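Local coordinates for protein Rab GDP-dissociation inhibitor (Saccharomyces cerevisiae, PDB 2BCG) that inhibits GDP release from the Rab GTPase Sec4 and subsequent GTP binding, is essential for yeast secretion, and extracts GDP-bound Ypt7 from vacuolar membranes, at residues Y12-L17 and A289-A294; K36-D41 and G256-L261; I265-Y270 and G279-L284. One frame throughout, in Å; residues are numbered along the deposited sequence.

Interaction 1: Y12-L17 and A289-A294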
# COMPACT_ATOMS: atom_id res chain seq x y z
N TYR A 12 18.81 11.51 -15.24
CA TYR A 12 17.37 11.42 -14.94
C TYR A 12 16.81 12.81 -14.63
O TYR A 12 17.56 13.73 -14.29
CB TYR A 12 17.09 10.45 -13.75
CG TYR A 12 17.57 9.06 -14.07
CD1 TYR A 12 16.72 8.11 -14.64
CD2 TYR A 12 18.93 8.72 -13.92
CE1 TYR A 12 17.18 6.85 -15.03
CE2 TYR A 12 19.41 7.46 -14.31
CZ TYR A 12 18.55 6.54 -14.84
OH TYR A 12 19.07 5.30 -15.23
N ASP A 13 15.49 12.97 -14.74
CA ASP A 13 14.86 14.20 -14.22
C ASP A 13 14.83 14.26 -12.68
O ASP A 13 14.94 15.34 -12.09
CB ASP A 13 13.42 14.36 -14.70
CG ASP A 13 13.32 14.69 -16.18
OD1 ASP A 13 12.58 13.99 -16.88
OD2 ASP A 13 13.96 15.67 -16.64
N VAL A 14 14.62 13.10 -12.04
CA VAL A 14 14.48 13.05 -10.61
C VAL A 14 15.04 11.70 -10.13
O VAL A 14 14.80 10.65 -10.78
CB VAL A 14 12.97 13.09 -10.22
CG1 VAL A 14 12.78 12.98 -8.70
CG2 VAL A 14 12.26 14.36 -10.79
N ILE A 15 15.79 11.74 -9.04
CA ILE A 15 16.15 10.54 -8.28
C ILE A 15 15.33 10.50 -6.99
O ILE A 15 15.18 11.50 -6.31
CB ILE A 15 17.67 10.50 -8.01
CG1 ILE A 15 18.39 10.30 -9.35
CG2 ILE A 15 18.03 9.39 -7.00
CD1 ILE A 15 19.91 10.49 -9.26
N VAL A 16 14.76 9.32 -6.68
CA VAL A 16 13.98 9.14 -5.45
C VAL A 16 14.68 8.05 -4.63
O VAL A 16 15.06 7.02 -5.19
CB VAL A 16 12.53 8.77 -5.78
CG1 VAL A 16 11.67 8.72 -4.51
CG2 VAL A 16 11.93 9.79 -6.78
N LEU A 17 14.84 8.31 -3.33
CA LEU A 17 15.53 7.39 -2.41
C LEU A 17 14.59 6.93 -1.31
O LEU A 17 13.99 7.75 -0.58
CB LEU A 17 16.76 8.04 -1.78
CG LEU A 17 17.76 8.60 -2.80
CD1 LEU A 17 18.92 9.25 -2.04
CD2 LEU A 17 18.25 7.52 -3.74
N ALA A 289 20.80 13.69 -11.47
CA ALA A 289 19.51 14.34 -11.70
C ALA A 289 19.57 15.72 -11.04
O ALA A 289 20.35 15.92 -10.10
CB ALA A 289 18.38 13.54 -11.11
N PRO A 290 18.76 16.68 -11.52
CA PRO A 290 18.74 18.01 -10.87
C PRO A 290 18.12 18.08 -9.48
O PRO A 290 18.35 19.05 -8.73
CB PRO A 290 17.90 18.87 -11.83
CG PRO A 290 17.33 17.98 -12.83
CD PRO A 290 17.94 16.63 -12.74
N LEU A 291 17.37 17.05 -9.09
CA LEU A 291 16.82 17.03 -7.74
C LEU A 291 16.67 15.60 -7.22
O LEU A 291 16.63 14.64 -8.00
CB LEU A 291 15.46 17.76 -7.69
CG LEU A 291 14.31 17.21 -8.52
CD1 LEU A 291 13.39 16.50 -7.54
CD2 LEU A 291 13.51 18.28 -9.27
N VAL A 292 16.59 15.50 -5.90
CA VAL A 292 16.32 14.22 -5.23
C VAL A 292 15.11 14.40 -4.29
O VAL A 292 14.91 15.47 -3.69
CB VAL A 292 17.59 13.71 -4.46
CG1 VAL A 292 17.94 14.60 -3.28
CG2 VAL A 292 17.39 12.24 -4.01
N ILE A 293 14.32 13.34 -4.18
CA ILE A 293 13.23 13.21 -3.19
C ILE A 293 13.62 12.01 -2.32
O ILE A 293 13.98 10.97 -2.86
CB ILE A 293 11.88 12.98 -3.89
CG1 ILE A 293 11.53 14.17 -4.82
CG2 ILE A 293 10.78 12.67 -2.85
CD1 ILE A 293 10.34 13.96 -5.65
N ALA A 294 13.62 12.15 -1.00
CA ALA A 294 14.10 11.05 -0.16
C ALA A 294 13.47 11.06 1.21
O ALA A 294 12.96 12.08 1.67
CB ALA A 294 15.59 11.12 -0.03
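In the five-stranded parallel sheet of the Rossmann-like domain, strand 14-17 pairs with strand 292-294. Ile15, Val16 and Leu17 stand opposite Val292, Ile293 and Ala294. Three backbone bonds alternate between the strands. Ile15 N donates to Leu291 O at 3.2 Å, nearly straight at 174°. Ile293 N reaches Ile15 O at 2.9 Å, and Leu17 N reaches Ile293 O at 2.8 Å. The two short strands run parallel within 16°. On the face of Ile15, Leu17, Val292 and Ala294, CG1 of Ile15 lies 3.7 Å from CB of Ala289. Ile15 owes this to CG1 lying beside its backbone N (chi1 -68°), while CG2 turns to Val292. CG2 of Val292 also meets CG of Leu17 at 3.9 Å, the two side chains crossing at about a right angle. Further on, Leu17 CB rests on Ala294 CB. On the other face, CG1 of Val14 touches CD1 of Leu291 at 3.8 Å and CD1 of Ile293. Helix 21-32 lies over this face, with Leu26 and Leu30 against Ile293. At the entry to the strand, CD of Pro290 sits 3.3 Å from the carbonyl O of Asp13. Strands 37-40 and 411-413 flank the pair. The contact is therefore held by main-chain bonds and apolar side chains, from alanine methyls to branched residues, and side-chain charge plays no part between the two strands.

Interaction 2: K36-D41 and G256-L261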
# COMPACT_ATOMS: atom_id res chain seq x y z
N LYS A 36 11.49 11.57 -16.12
CA LYS A 36 12.32 10.35 -16.16
C LYS A 36 12.88 10.12 -14.75
O LYS A 36 13.71 10.89 -14.28
CB LYS A 36 13.48 10.57 -17.16
CG LYS A 36 14.42 9.39 -17.35
CD LYS A 36 15.55 9.79 -18.29
CE LYS A 36 16.45 8.61 -18.60
NZ LYS A 36 17.67 9.04 -19.34
N VAL A 37 12.38 9.08 -14.07
CA VAL A 37 12.62 8.89 -12.63
C VAL A 37 13.46 7.64 -12.36
O VAL A 37 13.22 6.60 -12.97
CB VAL A 37 11.27 8.73 -11.86
CG1 VAL A 37 11.51 8.43 -10.38
CG2 VAL A 37 10.47 10.04 -11.98
N LEU A 38 14.46 7.78 -11.48
CA LEU A 38 15.24 6.64 -10.99
C LEU A 38 14.93 6.51 -9.51
O LEU A 38 15.11 7.47 -8.77
CB LEU A 38 16.75 6.85 -11.15
CG LEU A 38 17.60 5.71 -10.55
CD1 LEU A 38 17.30 4.38 -11.21
CD2 LEU A 38 19.07 6.06 -10.74
N HIS A 39 14.43 5.34 -9.09
CA HIS A 39 13.97 5.11 -7.70
C HIS A 39 14.83 4.00 -7.08
O HIS A 39 14.83 2.87 -7.57
CB HIS A 39 12.49 4.75 -7.68
CG HIS A 39 11.82 5.01 -6.36
ND1 HIS A 39 10.46 5.21 -6.22
CD2 HIS A 39 12.35 5.12 -5.12
CE1 HIS A 39 10.18 5.41 -4.95
NE2 HIS A 39 11.30 5.36 -4.25
N ILE A 40 15.58 4.34 -6.03
CA ILE A 40 16.53 3.41 -5.43
C ILE A 40 16.18 3.18 -3.98
O ILE A 40 15.73 4.11 -3.30
CB ILE A 40 17.97 3.97 -5.50
CG1 ILE A 40 18.33 4.38 -6.94
CG2 ILE A 40 19.04 3.01 -4.86
CD1 ILE A 40 19.64 5.21 -7.01
N ASP A 41 16.37 1.93 -3.52
CA ASP A 41 16.29 1.63 -2.08
C ASP A 41 17.52 0.82 -1.65
O ASP A 41 17.92 -0.12 -2.34
CB ASP A 41 14.98 0.86 -1.77
CG ASP A 41 14.51 1.02 -0.31
OD1 ASP A 41 13.29 1.21 -0.09
OD2 ASP A 41 15.37 0.92 0.60
N GLY A 256 7.57 4.82 -16.99
CA GLY A 256 8.95 5.00 -17.40
C GLY A 256 9.98 4.94 -16.28
O GLY A 256 11.16 5.07 -16.54
N GLY A 257 9.53 4.79 -15.04
CA GLY A 257 10.42 4.77 -13.88
C GLY A 257 11.35 3.56 -13.86
O GLY A 257 10.98 2.48 -14.34
N THR A 258 12.55 3.74 -13.30
CA THR A 258 13.54 2.67 -13.16
C THR A 258 13.79 2.41 -11.67
O THR A 258 13.97 3.36 -10.91
CB THR A 258 14.86 3.09 -13.84
OG1 THR A 258 14.60 3.33 -15.22
CG2 THR A 258 15.95 2.00 -13.74
N TYR A 259 13.74 1.14 -11.29
CA TYR A 259 13.84 0.71 -9.87
C TYR A 259 15.09 -0.12 -9.58
O TYR A 259 15.44 -1.03 -10.32
CB TYR A 259 12.56 -0.06 -9.44
CG TYR A 259 11.48 0.95 -9.07
CD1 TYR A 259 11.28 1.29 -7.75
CD2 TYR A 259 10.77 1.63 -10.07
CE1 TYR A 259 10.33 2.25 -7.38
CE2 TYR A 259 9.83 2.63 -9.72
CZ TYR A 259 9.65 2.95 -8.38
OH TYR A 259 8.79 3.95 -7.99
N MET A 260 15.72 0.19 -8.45
CA MET A 260 16.86 -0.59 -7.93
C MET A 260 16.64 -0.83 -6.45
O MET A 260 16.39 0.12 -5.71
CB MET A 260 18.19 0.15 -8.14
CG MET A 260 18.57 0.30 -9.57
SD MET A 260 19.91 1.47 -9.75
CE MET A 260 20.09 1.48 -11.54
N LEU A 261 16.68 -2.08 -6.01
CA LEU A 261 16.64 -2.42 -4.58
C LEU A 261 18.00 -2.96 -4.12
O LEU A 261 18.90 -3.23 -4.95
CB LEU A 261 15.56 -3.44 -4.30
CG LEU A 261 14.08 -3.06 -4.58
CD1 LEU A 261 13.27 -4.31 -4.32
CD2 LEU A 261 13.60 -1.88 -3.75
O HOH W 1 13.55 5.86 -15.65
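The carbonyl O of Val37 takes two donors. Thr258 N reaches it at 3.0 Å, and a water donates to it at 2.8 Å. The same water donates to Gly256 O and accepts from Thr258 OG1, so it ties the start of the two strands together. Next along, His39 N donates to Thr258 O at 2.7 Å. Met260 N then bonds His39 O, and Asp41 N bonds Met260 O. These bonds join strand 258-260, an outer strand of the parallel sheet, to strand 37-40. Segment 256-261 belongs to the region that interacts with Ypt1, and Gly256, with positive phi, closes helix 243-254 in a Schellman motif. His39 and Tyr259 run side by side on one face. His39 ND1 and Tyr259 OH are hydrogen-bonded at 2.7 Å, the hydroxyl lying at the imidazole edge. The rings are oblique, with planes at 39°. CB of His39 sits over the phenol face, 3.6 Å from its centroid, in a CH-pi contact. Ser27 OG also bonds Tyr259 OH, and Gly18 O holds His39 NE2. A phenylalanine in place of Tyr259 would probably cost His39 ND1 and Ser27 OG their shared hydroxyl partner, with Gly18 O still holding NE2. On the other face, Leu38 CG lies anti to its N (chi1 176°), which carries CD1 to 3.7 Å from Thr258 CG2; Met260 CE also touches CD1 of Leu38.

Interaction 3: I265-Y270 and G279-L284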
# COMPACT_ATOMS: atom_id res chain seq x y z
N ILE A 265 23.48 3.65 -1.09
CA ILE A 265 24.04 4.87 -1.65
C ILE A 265 25.45 5.02 -1.09
O ILE A 265 25.61 5.41 0.06
CB ILE A 265 23.15 6.10 -1.30
CG1 ILE A 265 21.70 5.88 -1.78
CG2 ILE A 265 23.75 7.40 -1.90
CD1 ILE A 265 21.52 5.50 -3.28
N ASP A 266 26.46 4.70 -1.90
CA ASP A 266 27.86 4.81 -1.49
C ASP A 266 28.23 6.24 -1.15
O ASP A 266 28.95 6.48 -0.19
CB ASP A 266 28.78 4.32 -2.60
CG ASP A 266 28.59 2.86 -2.95
OD1 ASP A 266 28.96 2.52 -4.10
OD2 ASP A 266 28.13 2.07 -2.10
N GLU A 267 27.75 7.17 -1.97
CA GLU A 267 28.06 8.59 -1.85
C GLU A 267 26.97 9.42 -2.53
O GLU A 267 26.54 9.14 -3.65
CB GLU A 267 29.40 8.91 -2.51
CG GLU A 267 29.97 10.28 -2.17
CD GLU A 267 31.26 10.58 -2.91
OE1 GLU A 267 31.67 11.77 -2.94
OE2 GLU A 267 31.86 9.63 -3.48
N VAL A 268 26.55 10.47 -1.84
CA VAL A 268 25.73 11.50 -2.48
C VAL A 268 26.66 12.55 -3.09
O VAL A 268 27.63 12.96 -2.45
CB VAL A 268 24.78 12.16 -1.46
CG1 VAL A 268 23.92 13.19 -2.14
CG2 VAL A 268 23.88 11.10 -0.82
N LEU A 269 26.36 12.98 -4.31
CA LEU A 269 27.19 13.94 -5.03
C LEU A 269 26.56 15.33 -5.04
O LEU A 269 25.35 15.48 -5.22
CB LEU A 269 27.48 13.48 -6.46
CG LEU A 269 28.12 12.09 -6.59
CD1 LEU A 269 28.16 11.65 -8.02
CD2 LEU A 269 29.52 12.04 -5.96
N TYR A 270 27.40 16.35 -4.84
CA TYR A 270 26.96 17.73 -4.70
C TYR A 270 27.77 18.62 -5.62
O TYR A 270 28.95 18.35 -5.86
CB TYR A 270 27.19 18.21 -3.27
CG TYR A 270 26.43 17.43 -2.22
CD1 TYR A 270 27.02 16.34 -1.58
CD2 TYR A 270 25.12 17.79 -1.86
CE1 TYR A 270 26.34 15.62 -0.61
CE2 TYR A 270 24.43 17.07 -0.90
CZ TYR A 270 25.04 15.99 -0.28
OH TYR A 270 24.39 15.25 0.69
N GLY A 279 23.72 14.07 -7.83
CA GLY A 279 23.56 12.63 -8.07
C GLY A 279 23.98 11.71 -6.95
O GLY A 279 24.22 12.15 -5.82
N VAL A 280 24.06 10.42 -7.26
CA VAL A 280 24.45 9.38 -6.29
C VAL A 280 25.41 8.38 -6.94
O VAL A 280 25.31 8.12 -8.15
CB VAL A 280 23.22 8.61 -5.69
CG1 VAL A 280 22.34 9.56 -4.90
CG2 VAL A 280 22.44 7.88 -6.77
N LYS A 281 26.33 7.84 -6.14
CA LYS A 281 27.20 6.75 -6.57
C LYS A 281 26.74 5.46 -5.90
O LYS A 281 26.48 5.42 -4.69
CB LYS A 281 28.66 7.06 -6.19
CG LYS A 281 29.71 6.04 -6.65
CD LYS A 281 31.12 6.47 -6.19
CE LYS A 281 32.22 5.49 -6.58
NZ LYS A 281 33.58 6.08 -6.31
N THR A 282 26.65 4.41 -6.70
CA THR A 282 26.21 3.11 -6.23
C THR A 282 27.13 2.04 -6.83
O THR A 282 27.94 2.35 -7.71
CB THR A 282 24.76 2.84 -6.68
OG1 THR A 282 24.76 2.56 -8.08
CG2 THR A 282 23.80 4.02 -6.40
N LYS A 283 26.97 0.80 -6.36
CA LYS A 283 27.66 -0.38 -6.92
C LYS A 283 27.38 -0.58 -8.40
O LYS A 283 28.12 -1.29 -9.08
CB LYS A 283 27.25 -1.64 -6.14
CG LYS A 283 25.79 -2.05 -6.32
CD LYS A 283 25.41 -3.20 -5.40
CE LYS A 283 23.99 -3.67 -5.69
NZ LYS A 283 23.55 -4.75 -4.78
N LEU A 284 26.29 0.02 -8.89
CA LEU A 284 25.88 -0.10 -10.31
C LEU A 284 26.33 1.07 -11.18
O LEU A 284 26.15 1.05 -12.39
CB LEU A 284 24.35 -0.27 -10.42
CG LEU A 284 23.73 -1.53 -9.80
CD1 LEU A 284 22.22 -1.52 -10.01
CD2 LEU A 284 24.36 -2.79 -10.38
O HOH W 2 25.62 0.47 -3.85
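Ile265 opens the contact with two branches. Its CG2 meets CG1 of Val280 at 4.0 Å, and its CD1 meets CG2 of Thr282 at 4.1 Å. With CG1 beside the backbone N (chi1 -56°), CG2 points to Val280; the turn at chi2 brings CD1 to Thr282. Asp266 and Glu267 then both face Lys281 in a classic beta bulge. Asp266 N makes a weak bond to Lys281 O at 2.9 Å, bent to 128°. Glu267 N makes a second weak bond to the same oxygen. The carboxylate of Asp266 extends along the partner strand, with Asp266 OD1 3.3 Å from Thr282 C. A water bound by Lys283 N also gives a weak bond to Asp266 OD2. Glu267 O accepts a sound bond from Lys281 N at 2.8 Å. CB of Glu267 packs on CB of Lys281. Val268 pairs with Val280, and its CG1 approaches Gly279 O. Leu269 N bonds Gly279 O at 2.7 Å. CB and CG of Leu269 lie by the Gly279 backbone. The two strands form the hairpin of 267-271 and 276-282, and strand 285-288 adds a third, with Thr286 beside Leu269. The carboxylate of Glu267 ends 4.9 Å (OE2) from Lys281 NZ, so any attraction is probably long-range, and the pairing probably rests mainly on the two sound bonds from Lys281 N and Leu269 N, with aliphatic contacts beside them.

Interactions 1 and 2 are neighbours in one parallel sheet, with centres about 9 Å apart. Strands 14-17 and 37-40 join them: Val16 N lies 2.8 Å from Leu38 O, and Asp13 OD1 lies 2.8 Å from Lys36 N, both probable hydrogen bonds. Interaction 3 is a separate antiparallel hairpin set against this sheet, its centre about 12 Å from that of interaction 1 and 14 Å from that of interaction 2. CD1 of Ile265 touches Leu17 CD2 and Ile40 CG2, both at 3.9 Å. Along the chain, 289-294 closes a loop that encloses the other two contacts. The geranylgeranyl pocket is built from other residues, whereas segment 256-261 of interaction 2 lies in the region that interacts with Ypt1.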